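Local atomic coordinates of solute Binding Protein, BlMnBP1 in complex with mannotriose (Bifidobacterium, PDB entry 6FUV), a protein that binds manno-oligosaccharides such as mannotriose as the solute-binding part of an ABC transporter, probably handing them on to the membrane components for uptake. Residues V6-I11 against K110-A115; M307-N312 against D316-A321; Y334-G339 against D347-D352. One frame throughout, in Å; residues are numbered along the deposited sequence.

Contact 1: residues V6-I11 against K110-A115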
ATOM      1  N   VAL A   6     -27.422   6.468  -9.647  1.00 28.46           N
ATOM      2  CA  VAL A   6     -26.418   6.747 -10.664  1.00 30.61           C
ATOM      3  C   VAL A   6     -25.188   5.908 -10.366  1.00 28.00           C
ATOM      4  O   VAL A   6     -24.623   6.012  -9.276  1.00 25.98           O
ATOM      5  CB  VAL A   6     -26.060   8.237 -10.696  1.00 27.86           C
ATOM      6  CG1 VAL A   6     -24.842   8.461 -11.584  1.00 26.99           C
ATOM      7  CG2 VAL A   6     -27.251   9.034 -11.181  1.00 33.15           C
ATOM      8  N   THR A   7     -24.779   5.071 -11.316  1.00 27.12           N
ATOM      9  CA  THR A   7     -23.602   4.243 -11.098  1.00 22.42           C
ATOM     10  C   THR A   7     -22.399   4.755 -11.879  1.00 19.97           C
ATOM     11  O   THR A   7     -22.521   5.548 -12.807  1.00 25.25           O
ATOM     12  CB  THR A   7     -23.868   2.774 -11.462  1.00 23.64           C
ATOM     13  OG1 THR A   7     -24.095   2.615 -12.873  1.00 29.61           O
ATOM     14  CG2 THR A   7     -25.050   2.231 -10.713  1.00 24.33           C
ATOM     15  N   TYR A   8     -21.218   4.288 -11.491  1.00 25.89           N
ATOM     16  CA  TYR A   8     -19.973   4.780 -12.086  1.00 18.65           C
ATOM     17  C   TYR A   8     -19.880   4.504 -13.585  1.00 19.64           C
ATOM     18  O   TYR A   8     -19.506   5.417 -14.339  1.00 20.19           O
ATOM     19  CB  TYR A   8     -18.788   4.174 -11.308  1.00 20.69           C
ATOM     20  CG  TYR A   8     -17.403   4.485 -11.794  1.00 20.49           C
ATOM     21  CD1 TYR A   8     -16.920   3.962 -12.996  1.00 22.10           C
ATOM     22  CD2 TYR A   8     -16.543   5.250 -11.040  1.00 14.82           C
ATOM     23  CE1 TYR A   8     -15.613   4.255 -13.419  1.00 15.09           C
ATOM     24  CE2 TYR A   8     -15.261   5.530 -11.476  1.00 14.99           C
ATOM     25  CZ  TYR A   8     -14.806   5.016 -12.662  1.00 12.91           C
ATOM     26  OH  TYR A   8     -13.513   5.335 -13.049  1.00 14.65           O
ATOM     27  N   PRO A   9     -20.269   3.331 -14.105  1.00 23.91           N
ATOM     28  CA  PRO A   9     -20.195   3.152 -15.568  1.00 30.87           C
ATOM     29  C   PRO A   9     -21.110   4.105 -16.294  1.00 29.66           C
ATOM     30  O   PRO A   9     -20.858   4.450 -17.447  1.00 27.68           O
ATOM     31  CB  PRO A   9     -20.603   1.681 -15.785  1.00 21.59           C
ATOM     32  CG  PRO A   9     -20.293   1.017 -14.464  1.00 19.69           C
ATOM     33  CD  PRO A   9     -20.630   2.083 -13.414  1.00 24.26           C
ATOM     34  N   GLU A  10     -22.166   4.555 -15.644  1.00 21.66           N
ATOM     35  CA  GLU A  10     -23.138   5.379 -16.321  1.00 24.66           C
ATOM     36  C   GLU A  10     -22.737   6.836 -16.366  1.00 19.11           C
ATOM     37  O   GLU A  10     -23.350   7.584 -17.135  1.00 23.78           O
ATOM     38  CB  GLU A  10     -24.494   5.276 -15.628  1.00 33.14           C
ATOM     39  CG  GLU A  10     -25.088   3.869 -15.509  1.00 22.77           C
ATOM     40  CD  GLU A  10     -26.393   3.873 -14.735  1.00 34.79           C
ATOM     41  OE1 GLU A  10     -26.408   4.343 -13.566  1.00 30.72           O
ATOM     42  OE2 GLU A  10     -27.400   3.415 -15.300  1.00 43.36           O
ATOM     43  N   ILE A  11     -21.706   7.241 -15.620  1.00 20.43           N
ATOM     44  CA  ILE A  11     -21.342   8.651 -15.494  1.00 13.39           C
ATOM     45  C   ILE A  11     -20.609   9.135 -16.739  1.00 13.75           C
ATOM     46  O   ILE A  11     -19.505   8.681 -17.045  1.00 15.49           O
ATOM     47  CB  ILE A  11     -20.477   8.892 -14.250  1.00 17.58           C
ATOM     48  CG1 ILE A  11     -21.343   8.917 -12.994  1.00 17.00           C
ATOM     49  CG2 ILE A  11     -19.708  10.142 -14.377  1.00 15.69           C
ATOM     50  CD1 ILE A  11     -20.530   8.793 -11.747  1.00 18.67           C
ATOM     51  N   LYS A 110     -14.697  -3.565 -16.573  1.00 22.81           N
ATOM     52  CA  LYS A 110     -14.443  -2.975 -17.880  1.00 24.89           C
ATOM     53  C   LYS A 110     -13.955  -1.532 -17.802  1.00 20.98           C
ATOM     54  O   LYS A 110     -13.476  -0.984 -18.803  1.00 19.07           O
ATOM     55  CB  LYS A 110     -15.725  -3.020 -18.693  1.00 17.88           C
ATOM     56  CG  LYS A 110     -16.306  -4.399 -18.859  1.00 22.91           C
ATOM     57  CD  LYS A 110     -17.772  -4.292 -19.141  1.00 22.37           C
ATOM     58  CE  LYS A 110     -18.418  -5.632 -19.359  1.00 26.56           C
ATOM     59  NZ  LYS A 110     -19.761  -5.345 -20.092  1.00 26.29           N
ATOM     60  N   GLU A 111     -14.061  -0.910 -16.634  1.00 16.61           N
ATOM     61  CA  GLU A 111     -13.732   0.490 -16.426  1.00 12.85           C
ATOM     62  C   GLU A 111     -12.443   0.695 -15.672  1.00 12.59           C
ATOM     63  O   GLU A 111     -11.692   1.574 -16.027  1.00 18.03           O
ATOM     64  CB  GLU A 111     -14.853   1.195 -15.660  1.00 21.24           C
ATOM     65  CG  GLU A 111     -16.174   1.308 -16.400  1.00 18.78           C
ATOM     66  CD  GLU A 111     -16.415   2.725 -16.901  1.00 29.02           C
ATOM     67  OE1 GLU A 111     -17.116   3.501 -16.233  1.00 34.63           O
ATOM     68  OE2 GLU A 111     -15.856   3.082 -17.944  1.00 34.86           O
ATOM     69  N   ILE A 112     -12.174  -0.081 -14.623  1.00 16.15           N
ATOM     70  CA  ILE A 112     -10.990   0.121 -13.800  1.00 14.91           C
ATOM     71  C   ILE A 112     -10.237  -1.185 -13.604  1.00 13.62           C
ATOM     72  O   ILE A 112     -10.800  -2.269 -13.681  1.00 14.71           O
ATOM     73  CB  ILE A 112     -11.357   0.748 -12.413  1.00 15.60           C
ATOM     74  CG1 ILE A 112     -12.367  -0.142 -11.660  1.00 15.80           C
ATOM     75  CG2 ILE A 112     -11.913   2.097 -12.622  1.00 18.26           C
ATOM     76  CD1 ILE A 112     -12.453   0.159 -10.164  1.00 12.29           C
ATOM     77  N   LYS A 113      -8.955  -1.070 -13.319  1.00 10.37           N
ATOM     78  CA  LYS A 113      -8.205  -2.166 -12.730  1.00  8.93           C
ATOM     79  C   LYS A 113      -8.688  -2.484 -11.309  1.00 13.48           C
ATOM     80  O   LYS A 113      -9.205  -1.646 -10.592  1.00 17.03           O
ATOM     81  CB  LYS A 113      -6.724  -1.797 -12.710  1.00 16.84           C
ATOM     82  CG  LYS A 113      -6.048  -1.568 -14.091  1.00 13.21           C
ATOM     83  CD  LYS A 113      -4.557  -1.388 -13.974  1.00 10.05           C
ATOM     84  CE  LYS A 113      -3.874  -0.992 -15.298  1.00 11.10           C
ATOM     85  NZ  LYS A 113      -4.460   0.194 -15.908  1.00 16.16           N
ATOM     86  N   LEU A 114      -8.538  -3.728 -10.919  1.00 12.20           N
ATOM     87  CA  LEU A 114      -8.726  -4.128  -9.531  1.00 21.36           C
ATOM     88  C   LEU A 114     -10.157  -3.937  -9.057  1.00 16.79           C
ATOM     89  O   LEU A 114     -10.398  -3.640  -7.900  1.00 18.20           O
ATOM     90  CB  LEU A 114      -7.738  -3.365  -8.655  1.00 19.04           C
ATOM     91  CG  LEU A 114      -6.270  -3.528  -8.993  1.00 13.59           C
ATOM     92  CD1 LEU A 114      -5.400  -2.534  -8.216  1.00 18.63           C
ATOM     93  CD2 LEU A 114      -5.847  -4.909  -8.714  1.00 16.04           C
ATOM     94  N   ALA A 115     -11.115  -4.193  -9.940  1.00 16.95           N
ATOM     95  CA  ALA A 115     -12.510  -3.967  -9.605  1.00 21.79           C
ATOM     96  C   ALA A 115     -13.012  -4.897  -8.508  1.00 18.90           C
ATOM     97  O   ALA A 115     -14.027  -4.581  -7.893  1.00 20.55           O
ATOM     98  CB  ALA A 115     -13.362  -4.106 -10.841  1.00 13.69           C
TER
HETATM   99  O   HOH W   1     -12.856   4.346 -15.429  1.00 12.83           O
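Tyr8 and Glu111 meet edge-on: OE1 of Glu111 lies near the plane of the Tyr8 ring, 3.3 Å from CD1, so a negative oxygen meets the slightly positive C-H rim and not the electron-rich face. The carboxylate is turned 75° against the ring. OE1 also lies 3.2 Å from CA of Pro9; the bend in the Glu111 chain (chi2 -105°) brings it into this corner.

No direct hydrogen bond crosses between 6-11 and 110-115, but a charge ties them. Glu111 OE1 makes a salt bridge with Lys326 of helix 315-330, whose NZ also bonds to the carbonyl oxygens of Tyr8 and Ile11. In this fold of the periplasmic binding protein clan, the N-terminal loop before strand 22-28 is thus laid beside the loop that follows helix 105-108.

A water supplies the polar bridge. Tyr8 OH donates to water 1 over 2.7 Å, and that water, in the ring plane, donates to Glu111 O at 3.1 Å.

Apolar contact falls to Ile112, a buried branched residue whose CG2 approaches the phenol end obliquely, 3.6 Å from Tyr8 OH and 4.1 Å from Tyr8 CZ.

Contact 2: residues M307-N312 against D316-A321; sequences MGINKN and DRQEAA
Ile309 on strand 298-309 and Ala321 on helix 315-330 form the tight half of this contact. The isoleucine chain is extended beyond CG1 (chi2 -170°), which carries CD1 across to the helix backbone: CD1 lies 3.6 Å from Ala321 C and 3.7 Å from Ala321 CB. Its other branch, CG2, comes to 4.1 Å from Ala321 CB, and two arms therefore rest against a single methyl. Alanine suits this place because its short side chain lets strand and helix come close, while a branched aliphatic residue on the strand covers the helix surface. With only a methyl at Ile309, as in an alanine here, CD1 and CG2 would go, and a gap would probably open beside the Ala321 methyl on the strand's side.

The two segments are the strand and the first turns of the helix in a connection of the alpha/beta sheet: strand 298-309 passes through a short turn into helix 315-330, and the chain returns later as strand 361-364, parallel to the first. Met322 of the helix also touches Ile309, and Ala321 meets Ile84 on the neighbouring strand 84-86.

Toward the turn the contact is looser and polar. Gln318 reaches over with its extended chain, and NE2 makes a weak hydrogen bond to Asn310 O, 3.5 Å long and bent to 139°. Its OE1 has a stronger partner in the backbone N of Lys3, so the amide links the turn to the N-terminal tail. Asn310 shapes the turn itself: OD1 accepts from Asn312 N at 2.9 Å, an Asx turn with the donor above the carbonyl plane, while ND2 donates to the carbonyls of Trp82 and Asn79. Lys311 points away from the helix and is partly exposed.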
ATOM      1  N   MET A 307     -10.885   4.723  -2.819  1.00 13.06           N
ATOM      2  CA  MET A 307     -11.865   5.749  -2.494  1.00 17.51           C
ATOM      3  C   MET A 307     -13.215   5.093  -2.291  1.00  9.63           C
ATOM      4  O   MET A 307     -13.688   4.392  -3.174  1.00 12.02           O
ATOM      5  CB  MET A 307     -11.932   6.818  -3.579  1.00 12.02           C
ATOM      6  CG  MET A 307     -10.803   7.838  -3.483  1.00 18.07           C
ATOM      7  SD  MET A 307     -10.622   8.752  -4.993  1.00 18.61           S
ATOM      8  CE  MET A 307      -9.944   7.463  -6.052  1.00 16.79           C
ATOM      9  N   GLY A 308     -13.787   5.293  -1.102  1.00 18.08           N
ATOM     10  CA  GLY A 308     -15.120   4.810  -0.767  1.00 19.71           C
ATOM     11  C   GLY A 308     -16.059   5.960  -0.436  1.00 17.36           C
ATOM     12  O   GLY A 308     -15.641   6.994   0.076  1.00 19.67           O
ATOM     13  N   ILE A 309     -17.342   5.769  -0.716  1.00 18.78           N
ATOM     14  CA  ILE A 309     -18.348   6.819  -0.593  1.00 13.52           C
ATOM     15  C   ILE A 309     -19.302   6.487   0.550  1.00 15.01           C
ATOM     16  O   ILE A 309     -19.800   5.359   0.642  1.00 15.95           O
ATOM     17  CB  ILE A 309     -19.100   6.989  -1.918  1.00 15.53           C
ATOM     18  CG1 ILE A 309     -18.120   7.470  -2.992  1.00 15.20           C
ATOM     19  CG2 ILE A 309     -20.253   7.976  -1.827  1.00  9.73           C
ATOM     20  CD1 ILE A 309     -18.768   7.905  -4.271  1.00 16.26           C
ATOM     21  N   ASN A 310     -19.593   7.485   1.386  1.00 14.48           N
ATOM     22  CA  ASN A 310     -20.437   7.369   2.582  1.00 12.47           C
ATOM     23  C   ASN A 310     -21.895   7.080   2.241  1.00 15.79           C
ATOM     24  O   ASN A 310     -22.572   7.868   1.585  1.00 11.82           O
ATOM     25  CB  ASN A 310     -20.322   8.677   3.370  1.00 10.59           C
ATOM     26  CG  ASN A 310     -20.850   8.618   4.801  1.00 18.25           C
ATOM     27  OD1 ASN A 310     -21.379   7.625   5.271  1.00 16.06           O
ATOM     28  ND2 ASN A 310     -20.683   9.712   5.499  1.00 15.76           N
ATOM     29  N   LYS A 311     -22.394   5.958   2.710  1.00 25.00           N
ATOM     30  CA  LYS A 311     -23.819   5.737   2.563  1.00 23.13           C
ATOM     31  C   LYS A 311     -24.660   6.698   3.373  1.00 18.29           C
ATOM     32  O   LYS A 311     -25.846   6.846   3.062  1.00 19.14           O
ATOM     33  CB  LYS A 311     -24.214   4.320   2.948  1.00 27.83           C
ATOM     34  CG  LYS A 311     -23.907   3.880   4.341  1.00 31.82           C
ATOM     35  CD  LYS A 311     -24.130   2.342   4.421  1.00 35.20           C
ATOM     36  CE  LYS A 311     -25.602   1.914   4.240  1.00 30.58           C
ATOM     37  NZ  LYS A 311     -26.340   1.879   5.561  1.00 43.51           N
ATOM     38  N   ASN A 312     -24.080   7.376   4.369  1.00 17.89           N
ATOM     39  CA  ASN A 312     -24.838   8.386   5.100  1.00 18.71           C
ATOM     40  C   ASN A 312     -25.111   9.618   4.256  1.00 21.41           C
ATOM     41  O   ASN A 312     -26.119  10.301   4.464  1.00 30.84           O
ATOM     42  CB  ASN A 312     -24.118   8.831   6.367  1.00 18.31           C
ATOM     43  CG  ASN A 312     -23.963   7.724   7.366  1.00 21.57           C
ATOM     44  OD1 ASN A 312     -24.708   6.768   7.368  1.00 16.65           O
ATOM     45  ND2 ASN A 312     -22.969   7.857   8.234  1.00 30.60           N
ATOM     46  N   ASP A 316     -27.585  13.866  -3.393  1.00 15.32           N
ATOM     47  CA  ASP A 316     -26.742  14.766  -4.182  1.00 17.49           C
ATOM     48  C   ASP A 316     -25.263  14.567  -3.893  1.00 15.47           C
ATOM     49  O   ASP A 316     -24.442  14.631  -4.798  1.00 16.60           O
ATOM     50  CB  ASP A 316     -27.085  16.239  -3.903  1.00 18.31           C
ATOM     51  CG  ASP A 316     -28.327  16.707  -4.599  1.00 22.53           C
ATOM     52  OD1 ASP A 316     -28.956  15.921  -5.316  1.00 21.54           O
ATOM     53  OD2 ASP A 316     -28.677  17.871  -4.374  1.00 30.47           O
ATOM     54  N   ARG A 317     -24.894  14.400  -2.637  1.00 20.19           N
ATOM     55  CA  ARG A 317     -23.480  14.277  -2.307  1.00 16.89           C
ATOM     56  C   ARG A 317     -22.923  12.945  -2.763  1.00 20.22           C
ATOM     57  O   ARG A 317     -21.765  12.879  -3.193  1.00 13.61           O
ATOM     58  CB  ARG A 317     -23.249  14.448  -0.810  1.00 19.04           C
ATOM     59  CG  ARG A 317     -23.543  15.892  -0.312  1.00 27.14           C
ATOM     60  CD  ARG A 317     -23.026  16.116   1.114  1.00 21.64           C
ATOM     61  NE  ARG A 317     -23.069  17.545   1.405  1.00 24.21           N
ATOM     62  CZ  ARG A 317     -24.068  18.159   2.024  1.00 27.36           C
ATOM     63  NH1 ARG A 317     -25.079  17.454   2.476  1.00 26.76           N
ATOM     64  NH2 ARG A 317     -24.043  19.473   2.198  1.00 20.56           N
ATOM     65  N   GLN A 318     -23.725  11.872  -2.668  1.00 13.64           N
ATOM     66  CA  GLN A 318     -23.279  10.578  -3.159  1.00 13.31           C
ATOM     67  C   GLN A 318     -22.920  10.683  -4.633  1.00 14.28           C
ATOM     68  O   GLN A 318     -21.855  10.246  -5.046  1.00 15.74           O
ATOM     69  CB  GLN A 318     -24.347   9.492  -2.938  1.00 10.38           C
ATOM     70  CG  GLN A 318     -24.586   9.081  -1.503  1.00 18.70           C
ATOM     71  CD  GLN A 318     -25.474   7.897  -1.380  1.00 18.62           C
ATOM     72  OE1 GLN A 318     -26.054   7.427  -2.362  1.00 21.85           O
ATOM     73  NE2 GLN A 318     -25.524   7.346  -0.196  1.00 17.94           N
ATOM     74  N   GLU A 319     -23.798  11.259  -5.445  1.00 20.70           N
ATOM     75  CA  GLU A 319     -23.546  11.372  -6.876  1.00 21.80           C
ATOM     76  C   GLU A 319     -22.382  12.313  -7.163  1.00 18.85           C
ATOM     77  O   GLU A 319     -21.544  12.012  -7.997  1.00 19.09           O
ATOM     78  CB  GLU A 319     -24.826  11.838  -7.573  1.00 18.56           C
ATOM     79  CG  GLU A 319     -24.627  12.297  -8.980  1.00 26.87           C
ATOM     80  CD  GLU A 319     -25.906  12.540  -9.764  1.00 24.15           C
ATOM     81  OE1 GLU A 319     -26.985  12.641  -9.150  1.00 19.10           O
ATOM     82  OE2 GLU A 319     -25.814  12.623 -11.023  1.00 33.37           O
ATOM     83  N   ALA A 320     -22.329  13.465  -6.506  1.00 16.34           N
ATOM     84  CA  ALA A 320     -21.180  14.345  -6.679  1.00 15.66           C
ATOM     85  C   ALA A 320     -19.880  13.622  -6.333  1.00 21.01           C
ATOM     86  O   ALA A 320     -18.867  13.770  -7.024  1.00 21.42           O
ATOM     87  CB  ALA A 320     -21.354  15.586  -5.805  1.00 16.22           C
ATOM     88  N   ALA A 321     -19.894  12.818  -5.277  1.00 15.27           N
ATOM     89  CA  ALA A 321     -18.693  12.105  -4.875  1.00 17.98           C
ATOM     90  C   ALA A 321     -18.304  11.041  -5.898  1.00 20.15           C
ATOM     91  O   ALA A 321     -17.117  10.848  -6.171  1.00 19.72           O
ATOM     92  CB  ALA A 321     -18.913  11.472  -3.496  1.00 12.22           C
TER

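Contact 3: residues Y334-G339 against D347-D352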
ATOM      1  N   TYR A 334      -3.365  11.855 -11.302  1.00 21.62           N
ATOM      2  CA  TYR A 334      -2.780  11.670  -9.979  1.00 14.04           C
ATOM      3  C   TYR A 334      -1.826  10.480  -9.929  1.00 13.73           C
ATOM      4  O   TYR A 334      -0.729  10.570  -9.381  1.00 18.34           O
ATOM      5  CB  TYR A 334      -3.920  11.509  -8.977  1.00 17.81           C
ATOM      6  CG  TYR A 334      -3.509  11.116  -7.551  1.00 14.18           C
ATOM      7  CD1 TYR A 334      -3.196   9.820  -7.228  1.00 13.37           C
ATOM      8  CD2 TYR A 334      -3.456  12.056  -6.536  1.00 12.13           C
ATOM      9  CE1 TYR A 334      -2.823   9.449  -5.941  1.00 15.96           C
ATOM     10  CE2 TYR A 334      -3.075  11.703  -5.222  1.00 14.87           C
ATOM     11  CZ  TYR A 334      -2.770  10.395  -4.929  1.00 18.49           C
ATOM     12  OH  TYR A 334      -2.439  10.018  -3.648  1.00 19.86           O
ATOM     13  N   SER A 335      -2.221   9.361 -10.503  1.00 17.89           N
ATOM     14  CA  SER A 335      -1.330   8.207 -10.560  1.00 14.25           C
ATOM     15  C   SER A 335       0.024   8.532 -11.179  1.00 17.03           C
ATOM     16  O   SER A 335       1.059   8.010 -10.753  1.00 17.40           O
ATOM     17  CB  SER A 335      -2.029   7.106 -11.318  1.00 13.74           C
ATOM     18  OG  SER A 335      -2.192   7.437 -12.646  1.00 23.01           O
ATOM     19  N   LYS A 336       0.052   9.435 -12.121  1.00 16.83           N
ATOM     20  CA  LYS A 336       1.280   9.747 -12.840  1.00 17.78           C
ATOM     21  C   LYS A 336       2.211  10.667 -12.073  1.00 17.25           C
ATOM     22  O   LYS A 336       3.395  10.742 -12.393  1.00 20.25           O
ATOM     23  CB  LYS A 336       0.925  10.412 -14.180  1.00 19.44           C
ATOM     24  CG  LYS A 336       0.085   9.556 -15.101  1.00 23.23           C
ATOM     25  CD  LYS A 336      -0.119  10.165 -16.477  1.00 23.63           C
ATOM     26  CE  LYS A 336      -1.066   9.278 -17.305  1.00 29.05           C
ATOM     27  NZ  LYS A 336      -1.609   9.912 -18.533  1.00 27.46           N
ATOM     28  N   ASN A 337       1.717  11.372 -11.075  1.00 22.20           N
ATOM     29  CA  ASN A 337       2.567  12.215 -10.250  1.00 16.19           C
ATOM     30  C   ASN A 337       2.913  11.596  -8.907  1.00 12.35           C
ATOM     31  O   ASN A 337       3.859  12.031  -8.261  1.00 23.66           O
ATOM     32  CB  ASN A 337       1.874  13.556  -9.982  1.00 17.87           C
ATOM     33  CG  ASN A 337       1.544  14.319 -11.230  1.00 25.10           C
ATOM     34  OD1 ASN A 337       2.385  14.468 -12.121  1.00 31.31           O
ATOM     35  ND2 ASN A 337       0.314  14.808 -11.313  1.00 17.69           N
ATOM     36  N   GLU A 338       2.172  10.609  -8.467  1.00 14.38           N
ATOM     37  CA  GLU A 338       2.347   9.992  -7.162  1.00 23.19           C
ATOM     38  C   GLU A 338       2.888   8.560  -7.237  1.00 18.55           C
ATOM     39  O   GLU A 338       2.688   7.748  -6.323  1.00 15.17           O
ATOM     40  CB  GLU A 338       1.013  10.022  -6.436  1.00 14.84           C
ATOM     41  CG  GLU A 338       0.550  11.468  -6.202  1.00 19.96           C
ATOM     42  CD  GLU A 338       1.512  12.238  -5.320  1.00 20.30           C
ATOM     43  OE1 GLU A 338       2.110  11.564  -4.462  1.00 15.67           O
ATOM     44  OE2 GLU A 338       1.674  13.492  -5.507  1.00 15.00           O
ATOM     45  N   GLY A 339       3.618   8.252  -8.297  1.00 21.18           N
ATOM     46  CA  GLY A 339       4.256   6.962  -8.402  1.00 18.49           C
ATOM     47  C   GLY A 339       3.292   5.835  -8.575  1.00 14.09           C
ATOM     48  O   GLY A 339       3.552   4.769  -8.062  1.00 15.55           O
ATOM     49  N   ASP A 347      -5.476   1.437 -19.624  1.00 16.79           N
ATOM     50  CA  ASP A 347      -4.333   2.332 -19.670  1.00 14.89           C
ATOM     51  C   ASP A 347      -3.104   1.493 -19.321  1.00 17.59           C
ATOM     52  O   ASP A 347      -2.985   0.951 -18.214  1.00 16.28           O
ATOM     53  CB  ASP A 347      -4.519   3.486 -18.687  1.00 16.80           C
ATOM     54  CG  ASP A 347      -3.414   4.543 -18.806  1.00 17.25           C
ATOM     55  OD1 ASP A 347      -2.334   4.180 -19.283  1.00 19.29           O
ATOM     56  OD2 ASP A 347      -3.658   5.714 -18.452  1.00 19.47           O
ATOM     57  N   ASP A 348      -2.209   1.332 -20.290  1.00 21.30           N
ATOM     58  CA  ASP A 348      -1.008   0.521 -20.138  1.00 16.03           C
ATOM     59  C   ASP A 348       0.209   1.332 -19.740  1.00 11.46           C
ATOM     60  O   ASP A 348       1.247   0.762 -19.493  1.00 16.73           O
ATOM     61  CB  ASP A 348      -0.742  -0.211 -21.450  1.00 15.67           C
ATOM     62  CG  ASP A 348      -1.852  -1.221 -21.799  1.00 20.75           C
ATOM     63  OD1 ASP A 348      -2.289  -1.951 -20.904  1.00 16.63           O
ATOM     64  OD2 ASP A 348      -2.277  -1.299 -22.972  1.00 19.30           O
ATOM     65  N   SER A 349       0.086   2.640 -19.602  1.00 17.35           N
ATOM     66  CA  SER A 349       1.206   3.479 -19.219  1.00 13.93           C
ATOM     67  C   SER A 349       1.662   3.187 -17.781  1.00 19.73           C
ATOM     68  O   SER A 349       0.952   2.586 -16.954  1.00 13.24           O
ATOM     69  CB  SER A 349       0.854   4.962 -19.361  1.00 21.88           C
ATOM     70  OG  SER A 349      -0.041   5.434 -18.401  1.00 19.07           O
ATOM     71  N   TYR A 350       2.858   3.684 -17.469  1.00 16.20           N
ATOM     72  CA  TYR A 350       3.439   3.549 -16.140  1.00 24.62           C
ATOM     73  C   TYR A 350       4.485   4.636 -15.970  1.00 21.25           C
ATOM     74  O   TYR A 350       5.135   5.016 -16.943  1.00 23.28           O
ATOM     75  CB  TYR A 350       4.083   2.169 -15.944  1.00 24.27           C
ATOM     76  CG  TYR A 350       5.132   1.850 -16.985  1.00 38.47           C
ATOM     77  CD1 TYR A 350       6.438   2.300 -16.837  1.00 41.43           C
ATOM     78  CD2 TYR A 350       4.822   1.112 -18.128  1.00 36.28           C
ATOM     79  CE1 TYR A 350       7.416   2.036 -17.799  1.00 44.03           C
ATOM     80  CE2 TYR A 350       5.799   0.837 -19.100  1.00 43.80           C
ATOM     81  CZ  TYR A 350       7.094   1.297 -18.917  1.00 49.53           C
ATOM     82  OH  TYR A 350       8.077   1.039 -19.846  1.00 48.60           O
ATOM     83  N   PRO A 351       4.650   5.173 -14.777  1.00 22.30           N
ATOM     84  CA  PRO A 351       5.621   6.260 -14.601  1.00 31.10           C
ATOM     85  C   PRO A 351       7.038   5.725 -14.642  1.00 26.05           C
ATOM     86  O   PRO A 351       7.284   4.526 -14.574  1.00 24.44           O
ATOM     87  CB  PRO A 351       5.272   6.833 -13.216  1.00 25.51           C
ATOM     88  CG  PRO A 351       4.706   5.649 -12.494  1.00 19.03           C
ATOM     89  CD  PRO A 351       3.937   4.852 -13.532  1.00 22.26           C
ATOM     90  N   ASP A 352       7.990   6.650 -14.730  1.00 23.24           N
ATOM     91  CA  ASP A 352       9.398   6.284 -14.686  1.00 26.06           C
ATOM     92  C   ASP A 352       9.784   5.628 -13.376  1.00 20.39           C
ATOM     93  O   ASP A 352      10.915   5.163 -13.243  1.00 18.39           O
ATOM     94  CB  ASP A 352      10.264   7.530 -14.915  1.00 29.23           C
ATOM     95  CG  ASP A 352      10.199   8.499 -13.773  1.00 37.92           C
ATOM     96  OD1 ASP A 352       9.082   8.793 -13.287  1.00 41.60           O
ATOM     97  OD2 ASP A 352      11.283   8.956 -13.325  1.00 53.38           O
TER
HETATM   98  O   HOH W   2      -2.889   8.393 -19.936  1.00 24.82           O
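The backbones of 334-339 and 347-352 come nearest at Lys336 and Pro351, whose CA atoms are 5.8 Å apart, with no hydrogen bond between the two segments. A short helical turn at 334-337 here faces an irregular loop that opens with an Asx turn at Asp347, in a part of the chain that leads on to strand 361-364.

Pro351 supplies the largest share of the loop's packing surface. The bond from its CA to CB is directed toward 334-339, and CG comes to 4.2 Å from Gly339 C, a rigid, compact ring against bare peptide. Gly339 has a positive phi (68°), a conformation that glycine adopts easily.

At the more exposed end, Lys336 stretches along the surface with its chain extended beyond CG, which takes CE to 4.1 Å from Ser349 OG. The charged NZ stays 4.7 Å from Asp347 OD2, close enough for a probable mild attraction but not a salt bridge; a water lies between them, though its distance to NZ is doubtfully short.

Although its CB points toward 334-339, Ser349 spends its hydroxyl on its own segment. Small and hydroxyl-bearing, serine can place two donors on one oxygen, Asp347 OD1. Ser349 N donates to Asp347 OD1 at 2.9 Å, nearly along the C-O axis and closing the Asx turn, and Ser349 OG donates to the same atom at 2.8 Å from the syn side, 29° out of the carboxylate plane.

Contact 2 is the buried one, a strand and helix joined by aliphatic packing at Ile309 and by the Gln318 amide toward the turn. Contacts 1 and 3 are partly buried meetings of loops and short helical pieces: in contact 1 a carboxylate and a water do much of the work, whereas contact 3 rests on proline against backbone, with an exposed lysine beside it. Helix 315-330 ties contact 1 to contact 2: it provides 316-321, and Lys326 further along reaches the loops of contact 1, while Val6 CG2 packs 3.9 Å from Glu319 OE2. Contact 3 follows that helix in the chain without touching contact 2, yet it meets contact 1 through a probable hydrogen bond from Lys113 NZ to Asp347 O, 2.8 Å long.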